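Local atomic coordinates of AlyGC (Glaciecola chathamensis, PDB entry 5GKD), a protein that acts as an alginate lyase of polysaccharide lyase family 6, probably cleaving the alginate chain by calcium-assisted beta-elimination. Residues N133-H137 and N138-G142; H164-D167 and H168-F171; G178-G181 and G182-L185. All blocks are in the same frame, centred on the assembly; numbering follows the deposited sequence.

Contacts 1 and 2 occupy equivalent bends on successive coils of a right-handed parallel beta-helix, and contact 3 the loop that follows. Contacts 1 and 2 come first along the chain; their centres lie about 6 Å apart, and strand 134-141 pairs in parallel with strands 165-167 and 170-171. Asn138 O and Tyr170 N, 2.8 Å apart, are a probable hydrogen bond between the two bends. Contact 3 follows in the loop before strand 185-188, its centre about 18 Å from each of the others, and meets contact 2 where Phe171 CD1 lies 3.5 Å from Thr184 CG2. Regular stacked turns thus lead into an irregular, metal-binding loop.

Contact 1: residues N133-H137 and N138-G142; sequences NRFDH and NHLVG
The side-chain amide of Asn138 lies over one face of the Phe135 ring, its ND2 3.0 Å above the plane and over the centre. Amide and ring planes are 39° apart, so the amide is tipped rather than laid flat, and CB of Asn138 follows at 3.6 Å from Phe135 CZ. The ring gets there because its CG is anti to the backbone N (chi1 -176°), which sends it inward alongside the bend. Leu140 adds an apolar neighbour, with CD1 3.9 Å from Phe135 CZ, approaching obliquely. ND2 of Asn138, though buried over an aromatic face, is satisfied by Val106 O, while OD1 accepts from Val109 N; these bonds to the preceding coil fix the amide's rotation and make Asn138 part of the asparagine stack inside the bends of the beta-helix. On the outer side of the bend, Asp136 OD2 accepts from His137 ND1 through its anti lone pair (2.8 Å, 165°). Arg134 NE is 3.2 Å from Asp136 OD1, but that oxygen lies well out of the guanidinium plane, so charge alone joins them; Arg105 is a second cationic partner of Asp136. His137 has positive phi, which lets the chain turn between the strand portions 134-136 and 139-141. Strand 105-112 runs along one side of this bend and strands 165-167 and 170-171 along the other, while Val126 of strand 124-128 meets Phe135 and Leu140 across the interior.

Contact 2: residues H164-D167 and H168-F171; sequences HRID and HNYF
Arg165 reaches toward His168 with its chain extended from CG to NE, bringing NH2 to 4.1 Å from His168 CE1, near the plane of the imidazole and at its edge; the guanidinium and ring planes are 70° apart. Its charge is shared: Arg165 NE lies 3.2 Å from Asp167 OD1, which is too far out of the guanidinium plane for an N-H to point at it, and Glu202 on the next coil is its stronger partner. Ile166 faces inward, where CG2 touches Asn169 ND2 at 3.4 Å and stands at the edge of the Phe171 ring. Here the asparagine stack of the pectate-lyase-like beta-helix appears: Asn169 bonds through ND2 to Phe135 O and through OD1 to Asn138 N, and Asn204 bonds to Asn169 N and Ile166 O in the same way one coil on. Asp167, with CG placed between the backbone N and carbonyl carbon (chi1 67°), offers the anti lone pair of OD2 to His168 ND1 in a short, nearly straight bond of 2.6 Å and 174°. Replacing His168 by an alanine would probably deprive Asp167 OD2 of this donor and His137 of the imidazole stacked against it.

Contact 3: residues G178-G181 and G182-L185; sequences GSNG and GETL. With CA (calcium ion), chain E; PO4 (phosphate ion), chain H.
Two flat groups, the amide of Asn180 and the carboxylate of Glu183, converge on the calcium ion with their planes about 52° apart, Asn180 ND2 and Glu183 OE2 standing 4.0 Å from each other. The backbone of Gly181 and the calcium both lie off the same face of the Glu183 carboxylate, Gly181 beside OE1 and the metal beside OE2. This is the calcium site of the lyase, carried by an irregular loop that leaves the parallel beta-helix after strand 170-171 and rejoins it at strand 185-188. Glu183 OE2 binds the metal at 2.6 Å; its side chain is bent at chi2 (92°), which swings the carboxylate back over Gly181. Asn180 has CG anti to the backbone N, and its ND2 lies 2.5 Å from the calcium ion as modelled. Calcium ordinarily prefers an amide oxygen, so the amide may in fact be turned over; the weak hydrogen bond assigned from ND2 to phosphate O2 is correspondingly doubtful. Glu212 and Glu214 complete the protein ligands, and a water and phosphate O2, each 2.5 Å from the calcium, also bind it. The phosphate probably comes from the crystallisation liquor, yet Lys219 and Arg240 also bond to it, consistent with a pocket suited to an anionic group such as a substrate carboxylate. Glu212 OE1 is held by the backbone N-H groups of both Gly181 and Gly182, so the loop also positions a metal ligand from the next coil. Gly181 has positive phi, where a side chain would jam against the carbonyl O of Asn180. Asn180 O also accepts a hydrogen bond from Ser179 OG at 2.7 Å, the hydroxyl oxygen tilted only 16° from the carbonyl plane.

Contact 1: residues N133-H137 and N138-G142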
ATOM      1  N   ASN A 133     -34.651 -22.700  -1.435  1.00 20.93           N
ATOM      2  CA  ASN A 133     -34.022 -22.240  -2.658  1.00 20.23           C
ATOM      3  C   ASN A 133     -33.156 -23.332  -3.277  1.00 21.67           C
ATOM      4  O   ASN A 133     -32.813 -24.334  -2.644  1.00 21.47           O
ATOM      5  CB  ASN A 133     -33.208 -20.981  -2.375  1.00 17.29           C
ATOM      6  CG  ASN A 133     -34.103 -19.813  -2.021  1.00 20.14           C
ATOM      7  OD1 ASN A 133     -35.184 -19.686  -2.589  1.00 18.94           O
ATOM      8  ND2 ASN A 133     -33.681 -18.977  -1.074  1.00 18.12           N
ATOM      9  N   ARG A 134     -32.788 -23.117  -4.538  1.00 19.40           N
ATOM     10  CA  ARG A 134     -31.940 -24.047  -5.263  1.00 19.16           C
ATOM     11  C   ARG A 134     -30.892 -23.278  -6.056  1.00 20.10           C
ATOM     12  O   ARG A 134     -31.203 -22.280  -6.716  1.00 19.84           O
ATOM     13  CB  ARG A 134     -32.761 -24.935  -6.206  1.00 19.32           C
ATOM     14  CG  ARG A 134     -31.930 -26.025  -6.865  1.00 22.20           C
ATOM     15  CD  ARG A 134     -32.785 -26.981  -7.686  1.00 21.44           C
ATOM     16  NE  ARG A 134     -31.953 -27.879  -8.454  1.00 20.73           N
ATOM     17  CZ  ARG A 134     -32.377 -28.603  -9.477  1.00 23.33           C
ATOM     18  NH1 ARG A 134     -33.647 -28.535  -9.847  1.00 23.52           N
ATOM     19  NH2 ARG A 134     -31.534 -29.392 -10.129  1.00 22.49           N
ATOM     20  N   PHE A 135     -29.652 -23.744  -5.984  1.00 18.96           N
ATOM     21  CA  PHE A 135     -28.548 -23.193  -6.762  1.00 19.47           C
ATOM     22  C   PHE A 135     -27.879 -24.361  -7.492  1.00 18.13           C
ATOM     23  O   PHE A 135     -27.119 -25.128  -6.884  1.00 18.37           O
ATOM     24  CB  PHE A 135     -27.586 -22.442  -5.845  1.00 16.78           C
ATOM     25  CG  PHE A 135     -26.469 -21.753  -6.559  1.00 17.41           C
ATOM     26  CD1 PHE A 135     -26.617 -20.449  -7.019  1.00 17.38           C
ATOM     27  CD2 PHE A 135     -25.250 -22.390  -6.734  1.00 19.03           C
ATOM     28  CE1 PHE A 135     -25.578 -19.806  -7.676  1.00 16.77           C
ATOM     29  CE2 PHE A 135     -24.208 -21.748  -7.368  1.00 18.03           C
ATOM     30  CZ  PHE A 135     -24.371 -20.458  -7.839  1.00 16.50           C
ATOM     31  N   ASP A 136     -28.158 -24.495  -8.794  1.00 17.98           N
ATOM     32  CA  ASP A 136     -27.799 -25.697  -9.536  1.00 19.23           C
ATOM     33  C   ASP A 136     -27.292 -25.384 -10.940  1.00 20.60           C
ATOM     34  O   ASP A 136     -27.664 -24.379 -11.547  1.00 19.20           O
ATOM     35  CB  ASP A 136     -28.997 -26.644  -9.648  1.00 16.74           C
ATOM     36  CG  ASP A 136     -30.077 -26.080 -10.546  1.00 20.60           C
ATOM     37  OD1 ASP A 136     -30.887 -25.292 -10.043  1.00 22.43           O
ATOM     38  OD2 ASP A 136     -30.100 -26.393 -11.757  1.00 22.66           O
ATOM     39  N   HIS A 137     -26.447 -26.290 -11.458  1.00 20.28           N
ATOM     40  CA  HIS A 137     -25.901 -26.200 -12.814  1.00 16.06           C
ATOM     41  C   HIS A 137     -25.263 -24.834 -13.070  1.00 20.73           C
ATOM     42  O   HIS A 137     -25.343 -24.282 -14.165  1.00 18.36           O
ATOM     43  CB  HIS A 137     -26.968 -26.526 -13.873  1.00 18.05           C
ATOM     44  CG  HIS A 137     -27.470 -27.944 -13.809  1.00 22.74           C
ATOM     45  ND1 HIS A 137     -28.526 -28.330 -13.003  1.00 21.13           N
ATOM     46  CD2 HIS A 137     -27.041 -29.072 -14.430  1.00 18.81           C
ATOM     47  CE1 HIS A 137     -28.730 -29.630 -13.136  1.00 17.61           C
ATOM     48  NE2 HIS A 137     -27.844 -30.104 -13.994  1.00 24.26           N
ATOM     49  N   ASN A 138     -24.598 -24.291 -12.057  1.00 20.95           N
ATOM     50  CA  ASN A 138     -23.876 -23.037 -12.205  1.00 20.61           C
ATOM     51  C   ASN A 138     -22.372 -23.296 -12.347  1.00 19.66           C
ATOM     52  O   ASN A 138     -21.884 -24.425 -12.200  1.00 16.57           O
ATOM     53  CB  ASN A 138     -24.190 -22.108 -11.027  1.00 15.85           C
ATOM     54  CG  ASN A 138     -25.655 -21.769 -10.951  1.00 19.89           C
ATOM     55  OD1 ASN A 138     -26.210 -21.156 -11.869  1.00 20.86           O
ATOM     56  ND2 ASN A 138     -26.305 -22.175  -9.865  1.00 18.57           N
ATOM     57  N   HIS A 139     -21.637 -22.226 -12.650  1.00 16.43           N
ATOM     58  CA  HIS A 139     -20.229 -22.324 -13.044  1.00 15.89           C
ATOM     59  C   HIS A 139     -19.498 -21.132 -12.428  1.00 20.90           C
ATOM     60  O   HIS A 139     -19.605 -20.007 -12.933  1.00 19.01           O
ATOM     61  CB  HIS A 139     -20.135 -22.355 -14.566  1.00 18.40           C
ATOM     62  CG  HIS A 139     -18.746 -22.358 -15.127  1.00 18.02           C
ATOM     63  ND1 HIS A 139     -18.371 -23.204 -16.150  1.00 18.40           N
ATOM     64  CD2 HIS A 139     -17.669 -21.577 -14.871  1.00 15.44           C
ATOM     65  CE1 HIS A 139     -17.112 -22.970 -16.474  1.00 18.84           C
ATOM     66  NE2 HIS A 139     -16.666 -21.980 -15.720  1.00 18.82           N
ATOM     67  N   LEU A 140     -18.769 -21.378 -11.334  1.00 18.88           N
ATOM     68  CA  LEU A 140     -18.062 -20.346 -10.586  1.00 17.69           C
ATOM     69  C   LEU A 140     -16.569 -20.634 -10.613  1.00 18.96           C
ATOM     70  O   LEU A 140     -16.114 -21.619 -10.023  1.00 19.73           O
ATOM     71  CB  LEU A 140     -18.541 -20.283  -9.139  1.00 16.26           C
ATOM     72  CG  LEU A 140     -20.055 -20.286  -8.995  1.00 17.41           C
ATOM     73  CD1 LEU A 140     -20.453 -20.247  -7.532  1.00 21.84           C
ATOM     74  CD2 LEU A 140     -20.613 -19.087  -9.749  1.00 17.93           C
ATOM     75  N   VAL A 141     -15.799 -19.741 -11.226  1.00 16.65           N
ATOM     76  CA  VAL A 141     -14.371 -19.964 -11.373  1.00 17.25           C
ATOM     77  C   VAL A 141     -13.605 -18.670 -11.124  1.00 19.53           C
ATOM     78  O   VAL A 141     -14.035 -17.581 -11.521  1.00 20.51           O
ATOM     79  CB  VAL A 141     -14.045 -20.549 -12.764  1.00 18.45           C
ATOM     80  CG1 VAL A 141     -14.483 -19.586 -13.862  1.00 15.42           C
ATOM     81  CG2 VAL A 141     -12.585 -20.892 -12.854  1.00 17.28           C
ATOM     82  N   GLY A 142     -12.476 -18.794 -10.444  1.00 18.98           N
ATOM     83  CA  GLY A 142     -11.502 -17.728 -10.398  1.00 17.08           C
ATOM     84  C   GLY A 142     -11.664 -16.666  -9.331  1.00 18.50           C
ATOM     85  O   GLY A 142     -11.188 -15.553  -9.535  1.00 17.81           O
TER

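Contact 2: residues H164-D167 and H168-F171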
ATOM      1  N   HIS A 164     -32.300 -25.902   1.615  1.00 20.47           N
ATOM      2  CA  HIS A 164     -31.719 -25.440   0.362  1.00 19.11           C
ATOM      3  C   HIS A 164     -31.037 -26.599  -0.346  1.00 21.64           C
ATOM      4  O   HIS A 164     -30.510 -27.514   0.288  1.00 23.93           O
ATOM      5  CB  HIS A 164     -30.696 -24.320   0.608  1.00 20.97           C
ATOM      6  CG  HIS A 164     -31.291 -23.024   1.073  1.00 19.20           C
ATOM      7  ND1 HIS A 164     -32.485 -22.534   0.600  1.00 19.05           N
ATOM      8  CD2 HIS A 164     -30.838 -22.110   1.966  1.00 19.45           C
ATOM      9  CE1 HIS A 164     -32.742 -21.371   1.175  1.00 17.72           C
ATOM     10  NE2 HIS A 164     -31.766 -21.101   2.023  1.00 19.43           N
ATOM     11  N   ARG A 165     -31.054 -26.563  -1.672  1.00 22.49           N
ATOM     12  CA  ARG A 165     -30.436 -27.593  -2.495  1.00 19.38           C
ATOM     13  C   ARG A 165     -29.353 -26.973  -3.377  1.00 20.26           C
ATOM     14  O   ARG A 165     -29.627 -26.049  -4.154  1.00 18.44           O
ATOM     15  CB  ARG A 165     -31.487 -28.306  -3.340  1.00 19.20           C
ATOM     16  CG  ARG A 165     -30.896 -29.403  -4.197  1.00 23.80           C
ATOM     17  CD  ARG A 165     -31.934 -30.154  -5.038  1.00 25.32           C
ATOM     18  NE  ARG A 165     -31.260 -31.155  -5.855  1.00 28.74           N
ATOM     19  CZ  ARG A 165     -31.762 -31.713  -6.949  1.00 26.74           C
ATOM     20  NH1 ARG A 165     -32.971 -31.379  -7.385  1.00 25.15           N
ATOM     21  NH2 ARG A 165     -31.037 -32.603  -7.605  1.00 27.69           N
ATOM     22  N   ILE A 166     -28.128 -27.481  -3.257  1.00 17.08           N
ATOM     23  CA  ILE A 166     -26.975 -26.983  -4.000  1.00 18.88           C
ATOM     24  C   ILE A 166     -26.395 -28.156  -4.776  1.00 17.07           C
ATOM     25  O   ILE A 166     -25.748 -29.032  -4.192  1.00 19.95           O
ATOM     26  CB  ILE A 166     -25.935 -26.348  -3.068  1.00 17.45           C
ATOM     27  CG1 ILE A 166     -26.586 -25.217  -2.260  1.00 18.59           C
ATOM     28  CG2 ILE A 166     -24.697 -25.903  -3.861  1.00 16.76           C
ATOM     29  CD1 ILE A 166     -25.785 -24.739  -1.065  1.00 16.89           C
ATOM     30  N   ASP A 167     -26.639 -28.199  -6.086  1.00 18.96           N
ATOM     31  CA  ASP A 167     -26.394 -29.437  -6.806  1.00 18.84           C
ATOM     32  C   ASP A 167     -25.891 -29.166  -8.210  1.00 19.92           C
ATOM     33  O   ASP A 167     -26.226 -28.153  -8.822  1.00 18.36           O
ATOM     34  CB  ASP A 167     -27.656 -30.311  -6.870  1.00 21.50           C
ATOM     35  CG  ASP A 167     -28.758 -29.694  -7.708  1.00 21.01           C
ATOM     36  OD1 ASP A 167     -29.507 -28.872  -7.169  1.00 22.17           O
ATOM     37  OD2 ASP A 167     -28.879 -30.029  -8.905  1.00 22.14           O
ATOM     38  N   HIS A 168     -25.081 -30.101  -8.711  1.00 18.59           N
ATOM     39  CA  HIS A 168     -24.619 -30.102 -10.098  1.00 18.15           C
ATOM     40  C   HIS A 168     -23.889 -28.825 -10.479  1.00 18.08           C
ATOM     41  O   HIS A 168     -23.919 -28.416 -11.637  1.00 20.10           O
ATOM     42  CB  HIS A 168     -25.786 -30.333 -11.062  1.00 21.63           C
ATOM     43  CG  HIS A 168     -26.423 -31.674 -10.921  1.00 19.37           C
ATOM     44  ND1 HIS A 168     -27.537 -31.890 -10.139  1.00 24.75           N
ATOM     45  CD2 HIS A 168     -26.089 -32.876 -11.445  1.00 20.42           C
ATOM     46  CE1 HIS A 168     -27.870 -33.165 -10.202  1.00 22.07           C
ATOM     47  NE2 HIS A 168     -27.004 -33.783 -10.985  1.00 22.78           N
ATOM     48  N   ASN A 169     -23.237 -28.172  -9.533  1.00 18.21           N
ATOM     49  CA  ASN A 169     -22.477 -26.973  -9.840  1.00 16.19           C
ATOM     50  C   ASN A 169     -21.033 -27.331 -10.158  1.00 21.97           C
ATOM     51  O   ASN A 169     -20.486 -28.320  -9.652  1.00 20.63           O
ATOM     52  CB  ASN A 169     -22.523 -25.990  -8.679  1.00 16.63           C
ATOM     53  CG  ASN A 169     -23.926 -25.488  -8.415  1.00 18.26           C
ATOM     54  OD1 ASN A 169     -24.488 -24.769  -9.235  1.00 18.65           O
ATOM     55  ND2 ASN A 169     -24.499 -25.867  -7.276  1.00 14.59           N
ATOM     56  N   TYR A 170     -20.429 -26.545 -11.039  1.00 20.00           N
ATOM     57  CA  TYR A 170     -18.996 -26.617 -11.292  1.00 16.46           C
ATOM     58  C   TYR A 170     -18.338 -25.537 -10.458  1.00 16.44           C
ATOM     59  O   TYR A 170     -18.463 -24.346 -10.757  1.00 18.06           O
ATOM     60  CB  TYR A 170     -18.666 -26.445 -12.770  1.00 17.03           C
ATOM     61  CG  TYR A 170     -17.167 -26.424 -13.079  1.00 17.72           C
ATOM     62  CD1 TYR A 170     -16.363 -27.530 -12.821  1.00 16.12           C
ATOM     63  CD2 TYR A 170     -16.577 -25.305 -13.655  1.00 14.17           C
ATOM     64  CE1 TYR A 170     -15.004 -27.517 -13.113  1.00 17.32           C
ATOM     65  CE2 TYR A 170     -15.235 -25.276 -13.951  1.00 16.61           C
ATOM     66  CZ  TYR A 170     -14.445 -26.377 -13.669  1.00 18.94           C
ATOM     67  OH  TYR A 170     -13.106 -26.331 -13.964  1.00 18.98           O
ATOM     68  N   PHE A 171     -17.666 -25.953  -9.394  1.00 17.11           N
ATOM     69  CA  PHE A 171     -16.796 -25.062  -8.643  1.00 15.93           C
ATOM     70  C   PHE A 171     -15.408 -25.222  -9.242  1.00 19.77           C
ATOM     71  O   PHE A 171     -14.662 -26.145  -8.891  1.00 17.98           O
ATOM     72  CB  PHE A 171     -16.836 -25.376  -7.153  1.00 15.32           C
ATOM     73  CG  PHE A 171     -18.183 -25.119  -6.511  1.00 15.22           C
ATOM     74  CD1 PHE A 171     -18.604 -23.832  -6.241  1.00 18.87           C
ATOM     75  CD2 PHE A 171     -19.021 -26.167  -6.168  1.00 16.60           C
ATOM     76  CE1 PHE A 171     -19.846 -23.589  -5.648  1.00 17.21           C
ATOM     77  CE2 PHE A 171     -20.266 -25.922  -5.573  1.00 19.26           C
ATOM     78  CZ  PHE A 171     -20.671 -24.636  -5.321  1.00 15.90           C
TER

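Contact 3: residues G178-G181 and G182-L185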
ATOM      1  N   GLY A 178      -3.870 -17.041   0.553  1.00 17.12           N
ATOM      2  CA  GLY A 178      -2.802 -16.514   1.369  1.00 20.48           C
ATOM      3  C   GLY A 178      -3.215 -16.096   2.759  1.00 21.68           C
ATOM      4  O   GLY A 178      -2.476 -15.346   3.406  1.00 21.62           O
ATOM      5  N   SER A 179      -4.363 -16.550   3.230  1.00 22.25           N
ATOM      6  CA  SER A 179      -4.844 -16.331   4.587  1.00 20.45           C
ATOM      7  C   SER A 179      -6.093 -17.176   4.766  1.00 18.81           C
ATOM      8  O   SER A 179      -6.535 -17.866   3.842  1.00 19.79           O
ATOM      9  CB  SER A 179      -5.153 -14.862   4.869  1.00 24.43           C
ATOM     10  OG  SER A 179      -6.470 -14.534   4.490  1.00 23.07           O
ATOM     11  N   ASN A 180      -6.671 -17.104   5.956  1.00 19.74           N
ATOM     12  CA  ASN A 180      -8.001 -17.646   6.162  1.00 20.89           C
ATOM     13  C   ASN A 180      -9.026 -16.877   5.324  1.00 19.35           C
ATOM     14  O   ASN A 180      -8.799 -15.749   4.894  1.00 21.35           O
ATOM     15  CB  ASN A 180      -8.377 -17.600   7.642  1.00 19.39           C
ATOM     16  CG  ASN A 180      -9.488 -18.589   7.999  1.00 22.32           C
ATOM     17  OD1 ASN A 180     -10.076 -18.515   9.073  1.00 22.53           O
ATOM     18  ND2 ASN A 180      -9.761 -19.514   7.109  1.00 15.53           N
ATOM     19  N   GLY A 181     -10.152 -17.523   5.060  1.00 18.74           N
ATOM     20  CA  GLY A 181     -11.242 -16.911   4.331  1.00 19.85           C
ATOM     21  C   GLY A 181     -11.324 -17.232   2.857  1.00 19.69           C
ATOM     22  O   GLY A 181     -11.914 -16.447   2.112  1.00 20.30           O
ATOM     23  N   GLY A 182     -10.772 -18.359   2.413  1.00 19.14           N
ATOM     24  CA  GLY A 182     -10.818 -18.711   1.004  1.00 18.45           C
ATOM     25  C   GLY A 182     -11.681 -19.911   0.680  1.00 18.12           C
ATOM     26  O   GLY A 182     -11.406 -20.640  -0.276  1.00 17.58           O
ATOM     27  N   GLU A 183     -12.722 -20.131   1.478  1.00 17.90           N
ATOM     28  CA  GLU A 183     -13.560 -21.316   1.330  1.00 19.31           C
ATOM     29  C   GLU A 183     -14.353 -21.261   0.028  1.00 20.13           C
ATOM     30  O   GLU A 183     -14.688 -20.190  -0.475  1.00 21.27           O
ATOM     31  CB  GLU A 183     -14.524 -21.441   2.513  1.00 17.82           C
ATOM     32  CG  GLU A 183     -13.871 -21.538   3.877  1.00 18.66           C
ATOM     33  CD  GLU A 183     -13.695 -20.186   4.555  1.00 21.57           C
ATOM     34  OE1 GLU A 183     -13.790 -19.163   3.866  1.00 23.62           O
ATOM     35  OE2 GLU A 183     -13.482 -20.147   5.782  1.00 22.81           O
ATOM     36  N   THR A 184     -14.638 -22.432  -0.523  1.00 17.64           N
ATOM     37  CA  THR A 184     -15.523 -22.494  -1.673  1.00 16.29           C
ATOM     38  C   THR A 184     -16.986 -22.488  -1.243  1.00 18.29           C
ATOM     39  O   THR A 184     -17.792 -21.769  -1.830  1.00 15.94           O
ATOM     40  CB  THR A 184     -15.192 -23.724  -2.524  1.00 19.64           C
ATOM     41  OG1 THR A 184     -13.907 -23.537  -3.134  1.00 20.01           O
ATOM     42  CG2 THR A 184     -16.226 -23.926  -3.625  1.00 16.97           C
ATOM     43  N   LEU A 185     -17.335 -23.239  -0.197  1.00 18.33           N
ATOM     44  CA  LEU A 185     -18.710 -23.352   0.286  1.00 18.34           C
ATOM     45  C   LEU A 185     -18.691 -23.326   1.810  1.00 17.53           C
ATOM     46  O   LEU A 185     -18.010 -24.137   2.435  1.00 16.61           O
ATOM     47  CB  LEU A 185     -19.355 -24.653  -0.223  1.00 18.32           C
ATOM     48  CG  LEU A 185     -20.874 -24.879  -0.363  1.00 24.24           C
ATOM     49  CD1 LEU A 185     -21.250 -26.323  -0.085  1.00 22.83           C
ATOM     50  CD2 LEU A 185     -21.707 -23.969   0.466  1.00 24.43           C
TER
HETATM   51 CA    CA E 801     -11.476 -21.301   6.928  1.00 22.16          CA
HETATM   52  P   PO4 H 804     -12.835 -21.083  10.215  1.00 22.26           P
HETATM   53  O1  PO4 H 804     -13.703 -22.185   9.670  1.00 23.75           O
HETATM   54  O2  PO4 H 804     -12.320 -20.334   9.049  1.00 20.24           O
HETATM   55  O3  PO4 H 804     -11.683 -21.692  11.058  1.00 27.41           O
HETATM   56  O4  PO4 H 804     -13.760 -20.134  10.940  1.00 17.43           O
HETATM   57  O   HOH W   1      -9.829 -22.333   8.487  1.00 20.52           O